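Local coordinates for TOG array regulator of axonemal microtubules protein 1 (Mus musculus, PDB 5DN7) that binds microtubules and promotes their polymerization through its TOG domains, of which this is the second, and takes part in building the primary cilium, at residues L132-K136 / C168-Y173; E204-V208 / T249-L253. One frame throughout, in Å; residues are numbered along the deposited sequence.

Contact 1. Residues L132-K136 / C168-Y173; sequences LKLMK and CSLLTY
Tyr-173 and Met-135 reach for each other with first torsions of the same kind: in both, CG lies anti to the carbonyl carbon (chi1 -68° in Tyr-173, -69° in Met-135). The phenol of Tyr-173 is thereby carried across to helix 121-138, and the extended chain of Met-135 runs out beyond the ring to Ser-169. Tyr-173 CE2 rests 3.8 Å from Met-135 CB, and Met-135 SD lies 5.4 Å from the ring centroid in an oblique Met-aromatic contact. Past the ring, Met-135 SD and CE both meet the Ser-169 side chain, with SD 3.2 Å from Ser-169 OG, a buried hydroxyl with no polar partner in the model. Tyr-173 OH comes close to Lys-136 N at a poor angle and makes no hydrogen bond there; that amide is bonded to Leu-132 O within its helix. The phenol is instead tied through a water, which lies 2.6 Å from Tyr-173 OH and donates to Leu-132 O at 2.8 Å. A phenylalanine in place of Tyr-173 has no hydroxyl for this water, which would probably be left on Leu-132 O without its mate across the contact. Farther along the two helices, Leu-132 CD2 touches Cys-168 SG at 3.8 Å. Thr-172 lays CG2 over one face of the ring, offset toward its rim, while its OG1 turns back to donate to Cys-168 O at 2.7 Å. Val-143 and Leu-144 of helix 140-148 also pack on Met-135, and Phe-178 on Tyr-173. The axes of segments 132-136 and 168-172 cross at -50°, 11.4 Å apart, where the second helices of successive predicted HEAT repeats meet, as in the stacked helical solenoid of a TOG domain.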
loop_
_atom_site.group_PDB
_atom_site.type_symbol
_atom_site.label_atom_id
_atom_site.label_comp_id
_atom_site.label_asym_id
_atom_site.label_seq_id
_atom_site.Cartn_x
_atom_site.Cartn_y
_atom_site.Cartn_z
ATOM N N LEU A 132 6.518 -0.909 0.476
ATOM C CA LEU A 132 7.581 -1.849 0.163
ATOM C C LEU A 132 8.504 -2.030 1.354
ATOM O O LEU A 132 8.952 -3.161 1.634
ATOM C CB LEU A 132 8.383 -1.404 -1.066
ATOM C CG LEU A 132 7.617 -1.641 -2.374
ATOM C CD1 LEU A 132 8.192 -0.834 -3.555
ATOM C CD2 LEU A 132 7.577 -3.132 -2.680
ATOM N N LYS A 133 8.790 -0.940 2.070
ATOM C CA LYS A 133 9.577 -1.083 3.298
ATOM C C LYS A 133 8.859 -2.011 4.312
ATOM O O LYS A 133 9.472 -2.943 4.878
ATOM C CB LYS A 133 9.852 0.287 3.923
ATOM C CG LYS A 133 10.942 0.264 4.978
ATOM C CD LYS A 133 12.258 -0.225 4.365
ATOM C CE LYS A 133 13.404 -0.257 5.361
ATOM N NZ LYS A 133 14.716 -0.190 4.617
ATOM N N LEU A 134 7.563 -1.757 4.515
ATOM C CA LEU A 134 6.762 -2.581 5.410
ATOM C C LEU A 134 6.866 -4.050 5.024
ATOM O O LEU A 134 7.122 -4.892 5.871
ATOM C CB LEU A 134 5.291 -2.158 5.410
ATOM C CG LEU A 134 4.900 -0.819 6.051
ATOM C CD1 LEU A 134 3.385 -0.653 6.023
ATOM C CD2 LEU A 134 5.436 -0.675 7.471
ATOM N N MET A 135 6.677 -4.350 3.743
ATOM C CA MET A 135 6.755 -5.740 3.302
ATOM C C MET A 135 8.122 -6.344 3.543
ATOM O O MET A 135 8.236 -7.527 3.858
ATOM C CB MET A 135 6.421 -5.866 1.829
ATOM C CG MET A 135 4.992 -5.580 1.537
ATOM S SD MET A 135 4.729 -5.540 -0.217
ATOM C CE MET A 135 3.016 -5.053 -0.129
ATOM N N LYS A 136 9.154 -5.532 3.348
ATOM C CA LYS A 136 10.510 -5.981 3.590
ATOM C C LYS A 136 10.711 -6.350 5.060
ATOM O O LYS A 136 11.411 -7.306 5.373
ATOM C CB LYS A 136 11.508 -4.902 3.191
ATOM C CG LYS A 136 12.964 -5.355 3.278
ATOM C CD LYS A 136 13.899 -4.196 3.608
ATOM C CE LYS A 136 13.614 -2.985 2.729
ATOM N NZ LYS A 136 13.602 -3.304 1.269
ATOM N N CYS A 168 2.184 -5.422 -7.026
ATOM C CA CYS A 168 3.546 -5.033 -6.751
ATOM C C CYS A 168 4.249 -6.065 -5.836
ATOM O O CYS A 168 5.377 -6.528 -6.105
ATOM C CB CYS A 168 3.529 -3.640 -6.133
ATOM S SG CYS A 168 5.135 -3.007 -5.642
ATOM N N SER A 169 3.549 -6.421 -4.768
ATOM C CA SER A 169 3.994 -7.427 -3.818
ATOM C C SER A 169 4.314 -8.776 -4.491
ATOM O O SER A 169 5.372 -9.363 -4.258
ATOM C CB SER A 169 2.912 -7.615 -2.741
ATOM O OG SER A 169 3.453 -8.138 -1.551
ATOM N N LEU A 170 3.406 -9.246 -5.336
ATOM C CA LEU A 170 3.548 -10.548 -5.954
ATOM C C LEU A 170 4.646 -10.537 -7.017
ATOM O O LEU A 170 5.179 -11.585 -7.365
ATOM C CB LEU A 170 2.236 -10.993 -6.590
ATOM C CG LEU A 170 1.098 -11.399 -5.657
ATOM C CD1 LEU A 170 -0.253 -11.122 -6.340
ATOM C CD2 LEU A 170 1.256 -12.887 -5.300
ATOM N N LEU A 171 4.966 -9.355 -7.537
ATOM C CA LEU A 171 6.081 -9.238 -8.472
ATOM C C LEU A 171 7.429 -8.983 -7.760
ATOM O O LEU A 171 8.478 -9.038 -8.382
ATOM C CB LEU A 171 5.818 -8.110 -9.492
ATOM C CG LEU A 171 4.729 -8.264 -10.559
ATOM C CD1 LEU A 171 4.482 -6.950 -11.298
ATOM C CD2 LEU A 171 5.112 -9.356 -11.544
ATOM N N THR A 172 7.395 -8.668 -6.475
ATOM C CA THR A 172 8.626 -8.386 -5.748
ATOM C C THR A 172 9.141 -9.605 -4.942
ATOM O O THR A 172 10.344 -9.751 -4.718
ATOM C CB THR A 172 8.416 -7.190 -4.796
ATOM O OG1 THR A 172 7.994 -6.067 -5.568
ATOM C CG2 THR A 172 9.683 -6.844 -4.021
ATOM N N TYR A 173 8.220 -10.475 -4.540
ATOM C CA TYR A 173 8.509 -11.576 -3.632
ATOM C C TYR A 173 8.187 -12.915 -4.274
ATOM O O TYR A 173 7.247 -13.010 -5.057
ATOM C CB TYR A 173 7.723 -11.394 -2.327
ATOM C CG TYR A 173 8.219 -10.211 -1.542
ATOM C CD1 TYR A 173 9.367 -10.316 -0.778
ATOM C CD2 TYR A 173 7.569 -8.972 -1.595
ATOM C CE1 TYR A 173 9.854 -9.241 -0.067
ATOM C CE2 TYR A 173 8.063 -7.875 -0.892
ATOM C CZ TYR A 173 9.210 -8.028 -0.124
ATOM O OH TYR A 173 9.737 -6.982 0.604
HETATM O O HOH W 1 9.754 -4.659 -0.583
#

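Contact 2. Residues E204-V208 / T249-L253; sequences EAFAV and TLPRL
Pro-251 sets its pyrrolidine ring against helix 196-213, between the side chains of Glu-204 and Val-208, one helical turn apart. The Val-208 rotamer, with CG1 anti to the backbone N (chi1 -177°), places the other branch, CG2, anti to the carbonyl carbon, and CG2 is what meets the proline. It lies 3.5 Å from Pro-251 CG, tighter than usual for two carbons, and 3.6 Å from Pro-251 CD. Glu-204 arrives by a bent chain: its second torsion (chi2 -66°) folds the carboxylate back alongside the ring, so that the glutamate chain and the proline ring lie next to each other, pointing opposite ways. Glu-204 OE1 ends 3.5 Å from Pro-251 CB, a contact of oxygen with carbon. The buried carboxylate has its polar partners outside the pair: OE2 forms a salt bridge with Arg-244 of helix 237-246, and OE1 accepts a hydrogen bond from Ala-262 N. These two bonds are likely to fix its rotation and offset its charge.

In the TOG solenoid this is where the chain, having left its last helix, turns back over the second helix of the predicted HEAT 8 repeat before entering the short antiparallel pair of strands 252-253 and 259-260. Leu-250 covers the neighbouring part of the helix with a single branch. Its CD2 lies 3.5 Å from Ala-207 O and 4.1 Å from Ala-207 CB, and only loosely approaches Val-208 CG2. Arg-244 also packs on both Ala-207 and Pro-251.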
loop_
_atom_site.group_PDB
_atom_site.type_symbol
_atom_site.label_atom_id
_atom_site.label_comp_id
_atom_site.label_asym_id
_atom_site.label_seq_id
_atom_site.Cartn_x
_atom_site.Cartn_y
_atom_site.Cartn_z
ATOM N N GLU A 204 -5.366 -8.047 -13.865
ATOM C CA GLU A 204 -3.895 -8.120 -13.867
ATOM C C GLU A 204 -3.365 -8.927 -12.688
ATOM O O GLU A 204 -2.429 -9.760 -12.832
ATOM C CB GLU A 204 -3.274 -6.721 -13.835
ATOM C CG GLU A 204 -3.498 -5.922 -15.101
ATOM C CD GLU A 204 -2.786 -6.505 -16.335
ATOM O OE1 GLU A 204 -1.535 -6.425 -16.426
ATOM O OE2 GLU A 204 -3.495 -7.025 -17.231
ATOM N N ALA A 205 -3.964 -8.689 -11.517
ATOM C CA ALA A 205 -3.554 -9.421 -10.337
ATOM C C ALA A 205 -3.774 -10.907 -10.557
ATOM O O ALA A 205 -2.922 -11.704 -10.202
ATOM C CB ALA A 205 -4.292 -8.949 -9.097
ATOM N N PHE A 206 -4.895 -11.279 -11.164
ATOM C CA PHE A 206 -5.162 -12.694 -11.400
ATOM C C PHE A 206 -4.172 -13.298 -12.411
ATOM O O PHE A 206 -3.796 -14.459 -12.271
ATOM C CB PHE A 206 -6.622 -12.910 -11.827
ATOM C CG PHE A 206 -7.524 -13.358 -10.662
ATOM C CD1 PHE A 206 -7.714 -12.537 -9.557
ATOM C CD2 PHE A 206 -8.115 -14.616 -10.653
ATOM C CE1 PHE A 206 -8.500 -12.953 -8.467
ATOM C CE2 PHE A 206 -8.888 -15.050 -9.559
ATOM C CZ PHE A 206 -9.085 -14.209 -8.477
ATOM N N ALA A 207 -3.728 -12.521 -13.399
ATOM C CA ALA A 207 -2.682 -13.003 -14.300
ATOM C C ALA A 207 -1.410 -13.324 -13.514
ATOM O O ALA A 207 -0.785 -14.394 -13.710
ATOM C CB ALA A 207 -2.384 -11.976 -15.408
ATOM N N VAL A 208 -1.033 -12.417 -12.610
ATOM C CA VAL A 208 0.152 -12.679 -11.788
ATOM C C VAL A 208 -0.021 -13.874 -10.825
ATOM O O VAL A 208 0.924 -14.647 -10.585
ATOM C CB VAL A 208 0.560 -11.444 -10.967
ATOM C CG1 VAL A 208 1.841 -11.739 -10.194
ATOM C CG2 VAL A 208 0.779 -10.261 -11.893
ATOM N N THR A 249 1.025 -12.562 -20.954
ATOM C CA THR A 249 1.887 -11.412 -20.719
ATOM C C THR A 249 1.547 -10.850 -19.350
ATOM O O THR A 249 0.401 -10.863 -18.927
ATOM C CB THR A 249 1.737 -10.323 -21.825
ATOM O OG1 THR A 249 2.527 -9.170 -21.487
ATOM C CG2 THR A 249 0.273 -9.917 -22.011
ATOM N N LEU A 250 2.553 -10.384 -18.638
ATOM C CA LEU A 250 2.362 -10.009 -17.250
ATOM C C LEU A 250 2.646 -8.531 -17.066
ATOM O O LEU A 250 3.404 -7.963 -17.841
ATOM C CB LEU A 250 3.280 -10.842 -16.354
ATOM C CG LEU A 250 2.981 -12.339 -16.292
ATOM C CD1 LEU A 250 4.172 -13.054 -15.707
ATOM C CD2 LEU A 250 1.714 -12.594 -15.462
ATOM N N PRO A 251 2.053 -7.909 -16.030
ATOM C CA PRO A 251 2.444 -6.535 -15.709
ATOM C C PRO A 251 3.876 -6.540 -15.181
ATOM O O PRO A 251 4.421 -7.614 -14.940
ATOM C CB PRO A 251 1.444 -6.135 -14.617
ATOM C CG PRO A 251 1.214 -7.429 -13.893
ATOM C CD PRO A 251 1.150 -8.467 -15.002
ATOM N N ARG A 252 4.479 -5.370 -15.013
ATOM C CA ARG A 252 5.848 -5.269 -14.519
ATOM C C ARG A 252 5.899 -4.096 -13.591
ATOM O O ARG A 252 4.945 -3.304 -13.539
ATOM C CB ARG A 252 6.858 -5.074 -15.666
ATOM C CG ARG A 252 6.650 -3.759 -16.448
ATOM C CD ARG A 252 7.722 -3.560 -17.533
ATOM N NE ARG A 252 9.066 -3.498 -16.962
ATOM C CZ ARG A 252 9.618 -2.401 -16.464
ATOM N NH1 ARG A 252 8.944 -1.263 -16.477
ATOM N NH2 ARG A 252 10.851 -2.437 -15.968
ATOM N N LEU A 253 7.022 -3.955 -12.899
ATOM C CA LEU A 253 7.229 -2.849 -11.980
ATOM C C LEU A 253 8.197 -1.835 -12.545
ATOM O O LEU A 253 9.244 -2.200 -13.058
ATOM C CB LEU A 253 7.777 -3.349 -10.645
ATOM C CG LEU A 253 6.867 -4.184 -9.758
ATOM C CD1 LEU A 253 7.605 -4.477 -8.472
ATOM C CD2 LEU A 253 5.569 -3.441 -9.485
#

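Contact 1 joins neighbouring predicted repeats nearer the middle of the chain, its centre about 9 Å from the centre of the chain, and is only partly buried; the centre of contact 2 lies farther out, about 17 Å from the chain centre, yet its touching residues are mostly buried. One is helix against helix, with sulfur, an aromatic ring and a bridging water at the seam; the other is helix against an extended segment, apolar except for a carboxylate bonded to other parts of the chain. Leu-170 CB packs 3.7 Å from Val-208 CG1, and Thr-172 OG1 lies 3.3 Å from Leu-253 CD1; segment 249-253 thus lies across helices 156-172 and 196-213.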